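Local atomic coordinates of Ps01740 (Pseudomonas sp. UW4, PDB entry 5UIF), a protein that belongs to the tautomerase superfamily and is a homologue of cis-3-chloroacrylic acid dehalogenase, probably acting as a dehalogenase-like enzyme. Residues A[11-14]-A[15-18]. Numbering follows the deposited sequence.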
ATOM      1  N   THR A  11       5.420  13.558 -12.848  1.00 51.29           N
ATOM      2  CA  THR A  11       5.986  12.535 -13.721  1.00 49.64           C
ATOM      3  C   THR A  11       5.032  12.163 -14.852  1.00 48.60           C
ATOM      4  O   THR A  11       5.403  12.196 -16.025  1.00 49.43           O
ATOM      5  CB  THR A  11       6.345  11.258 -12.938  1.00 48.13           C
ATOM      6  OG1 THR A  11       7.321  11.565 -11.935  1.00 49.25           O
ATOM      7  CG2 THR A  11       6.904  10.199 -13.876  1.00 47.58           C
ATOM      8  N   LEU A  12       3.803  11.809 -14.493  1.00 47.27           N
ATOM      9  CA  LEU A  12       2.822  11.353 -15.471  1.00 46.52           C
ATOM     10  C   LEU A  12       1.792  12.425 -15.813  1.00 48.72           C
ATOM     11  O   LEU A  12       1.363  13.187 -14.947  1.00 49.31           O
ATOM     12  CB  LEU A  12       2.112  10.100 -14.954  1.00 43.71           C
ATOM     13  CG  LEU A  12       3.001   8.878 -14.720  1.00 41.91           C
ATOM     14  CD1 LEU A  12       2.198   7.726 -14.134  1.00 40.28           C
ATOM     15  CD2 LEU A  12       3.662   8.466 -16.020  1.00 42.05           C
ATOM     16  N   SER A  13       1.408  12.477 -17.086  1.00 50.31           N
ATOM     17  CA  SER A  13       0.349  13.370 -17.542  1.00 52.93           C
ATOM     18  C   SER A  13      -0.974  12.616 -17.574  1.00 53.63           C
ATOM     19  O   SER A  13      -1.046  11.457 -17.166  1.00 52.00           O
ATOM     20  CB  SER A  13       0.673  13.942 -18.927  1.00 54.15           C
ATOM     21  OG  SER A  13       0.742  12.912 -19.898  1.00 53.04           O
ATOM     22  N   GLU A  14      -2.021  13.281 -18.051  1.00 56.65           N
ATOM     23  CA  GLU A  14      -3.324  12.645 -18.190  1.00 58.03           C
ATOM     24  C   GLU A  14      -3.267  11.572 -19.267  1.00 57.30           C
ATOM     25  O   GLU A  14      -3.754  10.455 -19.079  1.00 55.62           O
ATOM     26  CB  GLU A  14      -4.402  13.675 -18.530  1.00 62.26           C
ATOM     27  CG  GLU A  14      -5.503  13.792 -17.486  1.00 64.24           C
ATOM     28  CD  GLU A  14      -6.753  14.474 -18.017  1.00 68.98           C
ATOM     29  OE1 GLU A  14      -6.629  15.561 -18.622  1.00 71.46           O
ATOM     30  OE2 GLU A  14      -7.861  13.925 -17.829  1.00 70.72           O
ATOM     31  N   ARG A  15      -2.664  11.926 -20.397  1.00 58.92           N
ATOM     32  CA  ARG A  15      -2.541  11.017 -21.528  1.00 58.89           C
ATOM     33  C   ARG A  15      -1.717   9.784 -21.157  1.00 54.76           C
ATOM     34  O   ARG A  15      -2.014   8.669 -21.595  1.00 54.40           O
ATOM     35  CB  ARG A  15      -1.916  11.745 -22.724  1.00 63.03           C
ATOM     36  CG  ARG A  15      -0.790  10.983 -23.405  1.00 65.12           C
ATOM     37  CD  ARG A  15      -0.063  11.849 -24.416  1.00 70.61           C
ATOM     38  NE  ARG A  15       0.604  12.976 -23.775  1.00 72.46           N
ATOM     39  CZ  ARG A  15       1.775  12.898 -23.153  1.00 72.36           C
ATOM     40  NH1 ARG A  15       2.423  11.742 -23.091  1.00 70.42           N
ATOM     41  NH2 ARG A  15       2.303  13.980 -22.598  1.00 74.38           N
ATOM     42  N   GLN A  16      -0.694   9.987 -20.334  1.00 51.56           N
ATOM     43  CA  GLN A  16       0.186   8.896 -19.936  1.00 48.42           C
ATOM     44  C   GLN A  16      -0.507   7.937 -18.976  1.00 46.56           C
ATOM     45  O   GLN A  16      -0.332   6.723 -19.073  1.00 45.25           O
ATOM     46  CB  GLN A  16       1.469   9.444 -19.307  1.00 47.47           C
ATOM     47  CG  GLN A  16       2.464   9.977 -20.323  1.00 48.62           C
ATOM     48  CD  GLN A  16       3.698  10.567 -19.676  1.00 48.64           C
ATOM     49  OE1 GLN A  16       3.602  11.366 -18.745  1.00 48.74           O
ATOM     50  NE2 GLN A  16       4.868  10.173 -20.165  1.00 48.72           N
ATOM     51  N   ARG A  17      -1.296   8.480 -18.055  1.00 46.95           N
ATOM     52  CA  ARG A  17      -2.040   7.649 -17.115  1.00 46.28           C
ATOM     53  C   ARG A  17      -3.110   6.840 -17.842  1.00 46.62           C
ATOM     54  O   ARG A  17      -3.381   5.694 -17.486  1.00 45.90           O
ATOM     55  CB  ARG A  17      -2.674   8.503 -16.017  1.00 47.17           C
ATOM     56  CG  ARG A  17      -1.683   9.000 -14.977  1.00 47.19           C
ATOM     57  CD  ARG A  17      -2.390   9.678 -13.815  1.00 48.29           C
ATOM     58  NE  ARG A  17      -3.055  10.910 -14.226  1.00 50.44           N
ATOM     59  CZ  ARG A  17      -2.494  12.113 -14.166  1.00 51.43           C
ATOM     60  NH1 ARG A  17      -1.256  12.246 -13.710  1.00 50.74           N
ATOM     61  NH2 ARG A  17      -3.169  13.184 -14.561  1.00 53.38           N
ATOM     62  N   GLN A  18      -3.709   7.445 -18.862  1.00 48.10           N
ATOM     63  CA  GLN A  18      -4.695   6.758 -19.687  1.00 49.13           C
ATOM     64  C   GLN A  18      -4.046   5.607 -20.448  1.00 48.79           C
ATOM     65  O   GLN A  18      -4.588   4.504 -20.506  1.00 49.37           O
ATOM     66  CB  GLN A  18      -5.351   7.733 -20.667  1.00 51.69           C
ATOM     67  CG  GLN A  18      -6.397   7.099 -21.569  1.00 53.59           C
ATOM     68  CD  GLN A  18      -7.632   6.653 -20.810  1.00 54.69           C
ATOM     69  OE1 GLN A  18      -8.032   7.279 -19.829  1.00 55.52           O
ATOM     70  NE2 GLN A  18      -8.242   5.563 -21.261  1.00 55.17           N
TER
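S13 and Q16 close a capping box at the start of helix 14-32. S13, the N-cap, turns OG between its backbone N and carbonyl carbon (chi1 63°), where it accepts a bond from Q16 N at 3.3 Å. In return, Q16 OE1 takes the N-H of S13 at 3.0 Å; the donor lies in the amide's carbonyl plane, on a lone pair, with a C=O...N angle of 136°. Serine suits the cap because its short hydroxyl reaches back to a first-turn N-H; glutamine is long enough to return the bond, and a weak one from S13 OG also reaches OE1. The helical bonds begin at once, R17 N to S13 O at 3.1 Å and Q18 N to E14 O at 3.0 Å.

Both arginines bend at chi3 and lay their guanidinium groups over this turn. S13 O sits over the centre of the R17 plane, 3.4 Å above it, while S13 OG lies off-centre over a face of R15. The aliphatic part of R17 is used too, its CG packing 4.0 Å from L12 CB.

L12, the buried residue here, also touches F43 of strand 40-46 and T91 at the end of helix 73-91, whose V90 O accepts from Q16 NE2. R17 lies against F43 and E45 and donates through NE to G49 O of a second subunit, bringing the helix start to the subunit interface.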